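Local coordinates for BH0493 protein (Bacillus halodurans C-125, PDB 2QEE), which binds zinc and is probably a metal-dependent hydrolase of the amidohydrolase superfamily, its substrate being unassigned, at residues Q76-W81 / R112-Y117; P175-Y180 / G239-D244; R188-K193 / K207-D212. All coordinates share one frame; numbering follows the deposited sequence.

Contact 1 (Q76-W81 / R112-Y117); sequences QADLIW and RDLQVY
The carbonyl oxygen of Arg-112 and the indole nitrogen of Trp-81 share a water molecule that lies at the indole edge, in the ring plane. It donates to Arg-112 O at 2.8 Å and accepts from Trp-81 NE1 at 3.1 Å, so the polar edge of the buried indole is satisfied. No direct hydrogen bond between the two segments accompanies this bridge. The rest is packing. Trp-81 CG lies anti to its backbone nitrogen (chi1 -173°), which carries the indole from helix 73-86 toward the start of helix 114-122. Leu-114, whose side chain runs past the indole in the opposite direction, lays CD2 over the five-membered ring, 4.3 Å from its centroid and 25° off the normal, a CH-pi contact. At the far end of the indole, Trp-81 CH2 meets the edge of Tyr-117 at CE2, 3.9 Å away, the two side chains crossing at about a right angle. Asp-113 caps helix 114-122, its OD1 accepting from Val-116 N at 3.2 Å. With an alanine here instead of Trp-81, the bridging water would probably lose its indole donor and a gap would open beside Leu-114 and Tyr-117. Asp-78 forms a salt bridge with Arg-118, further along helix 114-122. Arg-112 pairs with Glu-397 and bonds Glu-392 O, both of the second subunit, whose Trp-391 also packs on Trp-81. Apolar surface, one water bridge and the Asp-78/Arg-118 pair thus join the two helices, while Arg-112 serves the subunit interface.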
loop_
_atom_site.group_PDB
_atom_site.type_symbol
_atom_site.label_atom_id
_atom_site.label_comp_id
_atom_site.label_asym_id
_atom_site.label_seq_id
_atom_site.Cartn_x
_atom_site.Cartn_y
_atom_site.Cartn_z
ATOM N N GLN C 76 -0.410 -20.583 30.763
ATOM C CA GLN C 76 -0.673 -19.754 29.547
ATOM C C GLN C 76 0.411 -20.076 28.517
ATOM O O GLN C 76 0.103 -20.354 27.357
ATOM C CB GLN C 76 -0.638 -18.284 29.912
ATOM C CG GLN C 76 -1.875 -17.806 30.709
ATOM C CD GLN C 76 -1.705 -16.394 31.216
ATOM O OE1 GLN C 76 -0.615 -15.836 31.175
ATOM N NE2 GLN C 76 -2.771 -15.819 31.753
ATOM N N ALA C 77 1.668 -20.070 28.960
ATOM C CA ALA C 77 2.786 -20.347 28.054
ATOM C C ALA C 77 2.711 -21.746 27.450
ATOM O O ALA C 77 2.957 -21.941 26.266
ATOM C CB ALA C 77 4.112 -20.102 28.769
ATOM N N ASP C 78 2.370 -22.755 28.262
ATOM C CA ASP C 78 2.145 -24.082 27.779
ATOM C C ASP C 78 1.039 -24.131 26.691
ATOM O O ASP C 78 1.180 -24.834 25.691
ATOM C CB ASP C 78 1.676 -24.990 28.949
ATOM C CG ASP C 78 2.782 -25.383 29.900
ATOM O OD1 ASP C 78 3.980 -25.270 29.570
ATOM O OD2 ASP C 78 2.425 -25.879 30.988
ATOM N N LEU C 79 -0.090 -23.469 26.940
ATOM C CA LEU C 79 -1.197 -23.453 25.993
ATOM C C LEU C 79 -0.723 -22.805 24.647
ATOM O O LEU C 79 -1.006 -23.332 23.550
ATOM C CB LEU C 79 -2.361 -22.623 26.551
ATOM C CG LEU C 79 -3.589 -22.577 25.614
ATOM C CD1 LEU C 79 -4.248 -23.935 25.405
ATOM C CD2 LEU C 79 -4.604 -21.522 26.051
ATOM N N ILE C 80 -0.077 -21.652 24.770
ATOM C CA ILE C 80 0.435 -20.889 23.570
ATOM C C ILE C 80 1.402 -21.777 22.769
ATOM O O ILE C 80 1.270 -21.888 21.543
ATOM C CB ILE C 80 0.981 -19.503 23.940
ATOM C CG1 ILE C 80 -0.224 -18.625 24.386
ATOM C CG2 ILE C 80 1.797 -18.849 22.743
ATOM C CD1 ILE C 80 0.159 -17.295 25.058
ATOM N N TRP C 81 2.292 -22.479 23.479
ATOM C CA TRP C 81 3.239 -23.377 22.833
ATOM C C TRP C 81 2.516 -24.471 22.048
ATOM O O TRP C 81 2.756 -24.689 20.856
ATOM C CB TRP C 81 4.196 -24.001 23.871
ATOM C CG TRP C 81 5.291 -24.786 23.266
ATOM C CD1 TRP C 81 5.415 -26.146 23.251
ATOM C CD2 TRP C 81 6.481 -24.272 22.644
ATOM N NE1 TRP C 81 6.592 -26.518 22.658
ATOM C CE2 TRP C 81 7.280 -25.388 22.289
ATOM C CE3 TRP C 81 6.960 -22.986 22.391
ATOM C CZ2 TRP C 81 8.520 -25.247 21.649
ATOM C CZ3 TRP C 81 8.193 -22.836 21.756
ATOM C CH2 TRP C 81 8.946 -23.963 21.368
ATOM N N ARG C 112 12.167 -28.912 20.711
ATOM C CA ARG C 112 10.873 -28.409 21.205
ATOM C C ARG C 112 10.686 -28.637 22.699
ATOM O O ARG C 112 9.559 -28.793 23.156
ATOM C CB ARG C 112 9.703 -29.023 20.454
ATOM C CG ARG C 112 9.891 -29.003 18.930
ATOM C CD ARG C 112 8.691 -29.558 18.184
ATOM N NE ARG C 112 8.890 -29.390 16.753
ATOM C CZ ARG C 112 7.973 -29.678 15.836
ATOM N NH1 ARG C 112 6.780 -30.194 16.204
ATOM N NH2 ARG C 112 8.261 -29.458 14.543
ATOM N N ASP C 113 11.790 -28.637 23.431
ATOM C CA ASP C 113 11.760 -29.026 24.859
ATOM C C ASP C 113 11.625 -27.808 25.753
ATOM O O ASP C 113 12.602 -27.285 26.257
ATOM C CB ASP C 113 13.016 -29.837 25.177
ATOM C CG ASP C 113 12.926 -30.573 26.509
ATOM O OD1 ASP C 113 12.068 -30.231 27.345
ATOM O OD2 ASP C 113 13.756 -31.480 26.707
ATOM N N LEU C 114 10.384 -27.372 25.962
ATOM C CA LEU C 114 10.088 -26.173 26.711
ATOM C C LEU C 114 10.582 -26.294 28.177
ATOM O O LEU C 114 11.040 -25.312 28.760
ATOM C CB LEU C 114 8.593 -25.857 26.610
ATOM C CG LEU C 114 8.018 -24.594 27.209
ATOM C CD1 LEU C 114 8.681 -23.311 26.700
ATOM C CD2 LEU C 114 6.470 -24.545 27.010
ATOM N N GLN C 115 10.494 -27.498 28.748
ATOM C CA GLN C 115 11.000 -27.672 30.111
ATOM C C GLN C 115 12.503 -27.447 30.173
ATOM O O GLN C 115 12.973 -26.776 31.104
ATOM C CB GLN C 115 10.596 -29.019 30.728
ATOM C CG GLN C 115 9.145 -29.063 31.193
ATOM C CD GLN C 115 8.722 -27.867 32.075
ATOM O OE1 GLN C 115 7.850 -27.104 31.692
ATOM N NE2 GLN C 115 9.344 -27.714 33.257
ATOM N N VAL C 116 13.245 -27.923 29.188
ATOM C CA VAL C 116 14.689 -27.610 29.121
ATOM C C VAL C 116 14.968 -26.114 28.916
ATOM O O VAL C 116 15.870 -25.558 29.544
ATOM C CB VAL C 116 15.414 -28.533 28.134
ATOM C CG1 VAL C 116 16.823 -28.035 27.792
ATOM C CG2 VAL C 116 15.463 -29.978 28.725
ATOM N N TYR C 117 14.122 -25.430 28.118
ATOM C CA TYR C 117 14.312 -23.992 27.923
ATOM C C TYR C 117 14.141 -23.219 29.232
ATOM O O TYR C 117 14.930 -22.319 29.564
ATOM C CB TYR C 117 13.386 -23.423 26.790
ATOM C CG TYR C 117 13.370 -24.187 25.460
ATOM C CD1 TYR C 117 14.498 -24.898 24.996
ATOM C CD2 TYR C 117 12.204 -24.167 24.637
ATOM C CE1 TYR C 117 14.457 -25.595 23.769
ATOM C CE2 TYR C 117 12.150 -24.845 23.448
ATOM C CZ TYR C 117 13.289 -25.553 23.005
ATOM O OH TYR C 117 13.257 -26.273 21.841
HETATM O O HOH W 1 6.942 -29.641 22.859
#

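Contact 2 (P175-Y180 / G239-D244); sequences PLLNEY and GRIIRD
Ile-241 projects toward Leu-176, Leu-177 and Tyr-180 from helix 237-253, the connecting helix of a beta-alpha-beta crossover between parallel strands 222-226 and 257-264. Its two branches divide the work. CG1 stands anti to the carbonyl carbon (chi1 -65°) and sends CD1 to the Tyr-180 ring, whereas CG2 faces Leu-177. Tyr-180 and Ile-241 are set slantwise to each other, and Ile-241 CD1 comes within 3.5 Å of Tyr-180 CD1, also lying near CG and CB of that tyrosine. Leu-177 meets the other branch at a similar slant, its CD1 3.9 Å from Ile-241 CG2. At the next residue of the helix, Leu-177 CD2 reaches Ile-242 CG1 at 4.2 Å, so the leucine's two methyls touch successive residues. Behind this layer Leu-177 packs on Val-224 of strand 222-226, while Leu-176 and Tyr-180 lean on Val-206 of helix 200-217. The contact therefore fits the short helix 174-178 and the start of helix 180-189 against the crossover helix, mainly through apolar side chains and with no hydrogen bond between the two segments. The tightest approach is that of Ile-241 CD1 to Leu-176 O, 3.3 Å, a carbonyl oxygen buried here with no polar partner in the model.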
loop_
_atom_site.group_PDB
_atom_site.type_symbol
_atom_site.label_atom_id
_atom_site.label_comp_id
_atom_site.label_asym_id
_atom_site.label_seq_id
_atom_site.Cartn_x
_atom_site.Cartn_y
_atom_site.Cartn_z
ATOM N N PRO C 175 -1.363 9.326 30.340
ATOM C CA PRO C 175 -2.429 9.587 31.334
ATOM C C PRO C 175 -2.695 11.061 31.486
ATOM O O PRO C 175 -3.873 11.469 31.656
ATOM C CB PRO C 175 -1.856 8.987 32.622
ATOM C CG PRO C 175 -0.919 7.844 32.113
ATOM C CD PRO C 175 -0.236 8.582 30.946
ATOM N N LEU C 176 -1.645 11.868 31.429
ATOM C CA LEU C 176 -1.792 13.313 31.456
ATOM C C LEU C 176 -2.461 13.925 30.232
ATOM O O LEU C 176 -3.362 14.736 30.351
ATOM C CB LEU C 176 -0.461 14.000 31.728
ATOM C CG LEU C 176 -0.454 15.525 31.679
ATOM C CD1 LEU C 176 -1.133 16.023 33.000
ATOM C CD2 LEU C 176 0.981 16.102 31.608
ATOM N N LEU C 177 -1.993 13.563 29.046
ATOM C CA LEU C 177 -2.569 14.176 27.860
ATOM C C LEU C 177 -3.931 13.605 27.471
ATOM O O LEU C 177 -4.759 14.359 26.990
ATOM C CB LEU C 177 -1.599 14.037 26.654
ATOM C CG LEU C 177 -0.451 15.042 26.567
ATOM C CD1 LEU C 177 0.191 15.231 27.877
ATOM C CD2 LEU C 177 0.602 14.554 25.576
ATOM N N ASN C 178 -4.107 12.288 27.634
ATOM C CA ASN C 178 -5.263 11.555 27.098
ATOM C C ASN C 178 -6.353 11.342 28.139
ATOM O O ASN C 178 -7.496 11.074 27.769
ATOM C CB ASN C 178 -4.854 10.179 26.582
ATOM C CG ASN C 178 -3.941 10.278 25.364
ATOM O OD1 ASN C 178 -3.842 11.352 24.762
ATOM N ND2 ASN C 178 -3.215 9.188 25.068
ATOM N N GLU C 179 -5.995 11.419 29.415
ATOM C CA GLU C 179 -6.966 11.125 30.503
ATOM C C GLU C 179 -6.960 12.208 31.579
ATOM O O GLU C 179 -7.096 11.894 32.789
ATOM C CB GLU C 179 -6.648 9.767 31.108
ATOM C CG GLU C 179 -6.929 8.632 30.149
ATOM C CD GLU C 179 -6.440 7.335 30.684
ATOM O OE1 GLU C 179 -7.305 6.493 31.033
ATOM O OE2 GLU C 179 -5.203 7.162 30.777
ATOM N N TYR C 180 -6.827 13.472 31.140
ATOM C CA TYR C 180 -6.634 14.572 32.104
ATOM C C TYR C 180 -7.810 14.674 33.103
ATOM O O TYR C 180 -7.594 15.038 34.270
ATOM C CB TYR C 180 -6.455 15.903 31.420
ATOM C CG TYR C 180 -6.119 17.040 32.356
ATOM C CD1 TYR C 180 -4.880 17.087 33.014
ATOM C CD2 TYR C 180 -7.036 18.056 32.602
ATOM C CE1 TYR C 180 -4.565 18.106 33.847
ATOM C CE2 TYR C 180 -6.714 19.123 33.452
ATOM C CZ TYR C 180 -5.486 19.114 34.093
ATOM O OH TYR C 180 -5.131 20.151 34.917
ATOM N N GLY C 239 -5.266 19.183 23.690
ATOM C CA GLY C 239 -4.858 20.276 22.792
ATOM C C GLY C 239 -4.337 21.395 23.679
ATOM O O GLY C 239 -3.343 22.061 23.337
ATOM N N ARG C 240 -5.005 21.626 24.814
ATOM C CA ARG C 240 -4.555 22.726 25.706
ATOM C C ARG C 240 -3.254 22.424 26.426
ATOM O O ARG C 240 -2.368 23.315 26.512
ATOM C CB ARG C 240 -5.629 23.163 26.704
ATOM C CG ARG C 240 -6.775 23.826 25.992
ATOM C CD ARG C 240 -7.806 24.431 26.957
ATOM N NE ARG C 240 -8.549 23.358 27.585
ATOM C CZ ARG C 240 -9.733 22.912 27.161
ATOM N NH1 ARG C 240 -10.361 23.461 26.120
ATOM N NH2 ARG C 240 -10.280 21.899 27.793
ATOM N N ILE C 241 -3.127 21.196 26.933
ATOM C CA ILE C 241 -1.911 20.768 27.618
ATOM C C ILE C 241 -0.715 20.807 26.647
ATOM O O ILE C 241 0.347 21.338 26.977
ATOM C CB ILE C 241 -2.050 19.408 28.250
ATOM C CG1 ILE C 241 -3.107 19.440 29.396
ATOM C CG2 ILE C 241 -0.679 18.940 28.810
ATOM C CD1 ILE C 241 -3.501 18.013 29.937
ATOM N N ILE C 242 -0.908 20.308 25.408
ATOM C CA ILE C 242 0.193 20.345 24.436
ATOM C C ILE C 242 0.600 21.775 24.101
ATOM O O ILE C 242 1.804 22.135 24.184
ATOM C CB ILE C 242 -0.150 19.552 23.131
ATOM C CG1 ILE C 242 -0.380 18.090 23.488
ATOM C CG2 ILE C 242 0.942 19.791 22.027
ATOM C CD1 ILE C 242 -0.819 17.191 22.262
ATOM N N ARG C 243 -0.396 22.606 23.796
ATOM C CA ARG C 243 -0.179 24.025 23.426
ATOM C C ARG C 243 0.431 24.828 24.575
ATOM O O ARG C 243 1.472 25.485 24.419
ATOM C CB ARG C 243 -1.489 24.703 23.002
ATOM C CG ARG C 243 -1.340 26.128 22.474
ATOM C CD ARG C 243 -2.684 26.886 22.432
ATOM N NE ARG C 243 -3.388 26.857 23.718
ATOM C CZ ARG C 243 -4.724 26.876 23.873
ATOM N NH1 ARG C 243 -5.525 26.931 22.833
ATOM N NH2 ARG C 243 -5.254 26.824 25.090
ATOM N N ASP C 244 -0.208 24.751 25.734
ATOM C CA ASP C 244 0.133 25.658 26.837
ATOM C C ASP C 244 1.268 25.177 27.720
ATOM O O ASP C 244 1.900 26.001 28.389
ATOM C CB ASP C 244 -1.088 25.925 27.733
ATOM C CG ASP C 244 -2.179 26.704 27.046
ATOM O OD1 ASP C 244 -1.924 27.375 26.021
ATOM O OD2 ASP C 244 -3.331 26.621 27.564
#

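Contact 3 (R188-K193 / K207-D212); sequences RDWGYK and KRFLTD
A Schellman motif ends helix 180-189, and the residue that follows its glycine, Tyr-192, packs on Arg-208, Phe-209 and Asp-212 of helix 200-217. Gly-191 has a positive phi (93°) and its N bonds back to Arg-188 O; a beta carbon here would collide with the carbonyl oxygen of Trp-190, which calls for glycine. The Tyr-192 hydroxyl donates to the anti lone pair of Asp-212 OD2 at 2.6 Å, with the carboxylate oxygen close to the ring plane. The same OD2 forms a longer salt bridge with Arg-208 NH1, at 3.4 Å, so a phenol and a guanidinium both grip it and would probably stabilise its negative charge. Arg-208 is bent at chi3 (66°), which sets Tyr-192 CE1 over one face of its guanidinium, offset toward the rim, the two planes 22° apart. Its NH2 also pairs with Glu-205. The tyrosine ring is covered on one face by a water that donates to Trp-190 O at 2.7 Å and accepts weakly from Arg-208 NH2. On the opposite face Phe-209 CB makes a CH-pi contact, 4.0 Å from the ring centroid. The Phe-209 ring turns its edge to the face of Tyr-192 in a T-shaped pair, the ring centroids 5.3 Å apart. Phe-209 CE1 lies 4.0 Å from Trp-190 CE3. A glycine of positive phi followed by a residue whose side chain touches the last helical turn, here Tyr-192 on Leu-187, is the classic pattern of Schellman C-capping.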
loop_
_atom_site.group_PDB
_atom_site.type_symbol
_atom_site.label_atom_id
_atom_site.label_comp_id
_atom_site.label_asym_id
_atom_site.label_seq_id
_atom_site.Cartn_x
_atom_site.Cartn_y
_atom_site.Cartn_z
ATOM N N ARG C 188 -3.240 16.816 41.844
ATOM C CA ARG C 188 -3.640 17.400 43.147
ATOM C C ARG C 188 -3.114 16.624 44.363
ATOM O O ARG C 188 -2.495 17.209 45.256
ATOM C CB ARG C 188 -5.162 17.521 43.232
ATOM C CG ARG C 188 -5.730 18.452 42.244
ATOM C CD ARG C 188 -7.261 18.529 42.346
ATOM N NE ARG C 188 -7.748 19.664 41.569
ATOM C CZ ARG C 188 -8.945 19.719 40.990
ATOM N NH1 ARG C 188 -9.782 18.690 41.093
ATOM N NH2 ARG C 188 -9.293 20.799 40.298
ATOM N N ASP C 189 -3.342 15.322 44.398
ATOM C CA ASP C 189 -2.756 14.478 45.436
ATOM C C ASP C 189 -1.242 14.675 45.598
ATOM O O ASP C 189 -0.693 14.402 46.671
ATOM C CB ASP C 189 -2.990 13.008 45.122
ATOM C CG ASP C 189 -4.432 12.581 45.293
ATOM O OD1 ASP C 189 -5.338 13.430 45.484
ATOM O OD2 ASP C 189 -4.655 11.357 45.226
ATOM N N TRP C 190 -0.568 15.127 44.531
ATOM C CA TRP C 190 0.899 15.187 44.496
ATOM C C TRP C 190 1.402 16.618 44.692
ATOM O O TRP C 190 2.600 16.881 44.561
ATOM C CB TRP C 190 1.435 14.569 43.166
ATOM C CG TRP C 190 1.213 13.047 43.032
ATOM C CD1 TRP C 190 1.172 12.121 44.050
ATOM C CD2 TRP C 190 1.036 12.292 41.813
ATOM N NE1 TRP C 190 0.966 10.857 43.543
ATOM C CE2 TRP C 190 0.879 10.929 42.175
ATOM C CE3 TRP C 190 0.980 12.638 40.455
ATOM C CZ2 TRP C 190 0.675 9.910 41.231
ATOM C CZ3 TRP C 190 0.788 11.611 39.504
ATOM C CH2 TRP C 190 0.618 10.267 39.907
ATOM N N GLY C 191 0.481 17.553 44.974
ATOM C CA GLY C 191 0.833 18.940 45.240
ATOM C C GLY C 191 0.820 19.910 44.083
ATOM O O GLY C 191 1.279 21.060 44.214
ATOM N N TYR C 192 0.291 19.452 42.940
ATOM C CA TYR C 192 0.161 20.303 41.753
ATOM C C TYR C 192 -1.260 20.849 41.731
ATOM O O TYR C 192 -2.200 20.142 41.445
ATOM C CB TYR C 192 0.508 19.519 40.469
ATOM C CG TYR C 192 1.900 18.934 40.534
ATOM C CD1 TYR C 192 3.017 19.719 40.231
ATOM C CD2 TYR C 192 2.100 17.626 40.938
ATOM C CE1 TYR C 192 4.271 19.217 40.324
ATOM C CE2 TYR C 192 3.392 17.113 41.046
ATOM C CZ TYR C 192 4.456 17.922 40.733
ATOM O OH TYR C 192 5.738 17.414 40.811
ATOM N N LYS C 193 -1.380 22.114 42.075
ATOM C CA LYS C 193 -2.680 22.705 42.406
ATOM C C LYS C 193 -3.351 23.159 41.126
ATOM O O LYS C 193 -3.434 24.352 40.825
ATOM C CB LYS C 193 -2.496 23.854 43.411
ATOM C CG LYS C 193 -2.125 23.339 44.811
ATOM C CD LYS C 193 -1.858 24.470 45.799
ATOM C CE LYS C 193 -0.356 24.725 45.963
ATOM N NZ LYS C 193 -0.045 25.404 47.275
ATOM N N LYS C 207 2.992 22.551 33.899
ATOM C CA LYS C 207 4.424 22.764 33.574
ATOM C C LYS C 207 5.361 22.354 34.701
ATOM O O LYS C 207 6.426 21.773 34.455
ATOM C CB LYS C 207 4.692 24.204 33.208
ATOM C CG LYS C 207 4.084 24.639 31.888
ATOM C CD LYS C 207 4.217 26.123 31.675
ATOM C CE LYS C 207 5.402 26.435 30.859
ATOM N NZ LYS C 207 5.258 27.800 30.278
ATOM N N ARG C 208 4.974 22.621 35.945
ATOM C CA ARG C 208 5.839 22.223 37.042
ATOM C C ARG C 208 5.889 20.702 37.206
ATOM O O ARG C 208 6.944 20.137 37.553
ATOM C CB ARG C 208 5.471 22.965 38.356
ATOM C CG ARG C 208 6.464 22.688 39.483
ATOM C CD ARG C 208 6.170 23.559 40.711
ATOM N NE ARG C 208 4.887 23.219 41.330
ATOM C CZ ARG C 208 4.702 22.197 42.147
ATOM N NH1 ARG C 208 5.721 21.425 42.490
ATOM N NH2 ARG C 208 3.503 21.961 42.665
ATOM N N PHE C 209 4.772 20.026 36.926
ATOM C CA PHE C 209 4.738 18.584 36.948
ATOM C C PHE C 209 5.769 18.068 35.897
ATOM O O PHE C 209 6.637 17.230 36.199
ATOM C CB PHE C 209 3.320 18.054 36.666
ATOM C CG PHE C 209 3.254 16.564 36.535
ATOM C CD1 PHE C 209 3.203 15.758 37.651
ATOM C CD2 PHE C 209 3.270 15.949 35.259
ATOM C CE1 PHE C 209 3.164 14.370 37.569
ATOM C CE2 PHE C 209 3.219 14.540 35.140
ATOM C CZ PHE C 209 3.183 13.734 36.304
ATOM N N LEU C 210 5.672 18.586 34.675
ATOM C CA LEU C 210 6.623 18.150 33.637
ATOM C C LEU C 210 8.083 18.451 34.037
ATOM O O LEU C 210 8.957 17.561 33.921
ATOM C CB LEU C 210 6.299 18.799 32.304
ATOM C CG LEU C 210 4.933 18.405 31.745
ATOM C CD1 LEU C 210 4.629 19.300 30.511
ATOM C CD2 LEU C 210 4.808 16.898 31.441
ATOM N N THR C 211 8.333 19.671 34.536
ATOM C CA THR C 211 9.691 20.082 34.838
ATOM C C THR C 211 10.280 19.206 35.957
ATOM O O THR C 211 11.483 18.865 35.942
ATOM C CB THR C 211 9.731 21.588 35.250
ATOM O OG1 THR C 211 9.300 22.373 34.131
ATOM C CG2 THR C 211 11.163 21.991 35.622
ATOM N N ASP C 212 9.451 18.838 36.936
ATOM C CA ASP C 212 9.917 18.025 38.062
ATOM C C ASP C 212 10.302 16.650 37.582
ATOM O O ASP C 212 11.282 16.058 38.050
ATOM C CB ASP C 212 8.830 17.846 39.154
ATOM C CG ASP C 212 8.639 19.098 40.045
ATOM O OD1 ASP C 212 9.432 20.055 39.958
ATOM O OD2 ASP C 212 7.663 19.114 40.820
HETATM O O HOH W 2 4.066 19.062 44.174
#

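From the N terminus, contact 1 comes first: it closes the 30-residue connection, largely helical, between helices 73-86 and 114-122, and is complete before the others begin. Contact 2 then opens at 175-180 and closes far along the chain at 239-244, joining helix 174-178 to crossover helix 237-253. Contact 3 is nested inside that loop, linking the end of helix 180-189 to helix 200-217. The nested pair touch where Leu-176 CD2 lies 3.9 Å from Leu-210 CD2, so that the two contacts pack against each other, with centres about 14 Å apart. Contact 1 and contact 2 lie on opposite sides of the chain's centre, about 43 Å between centres.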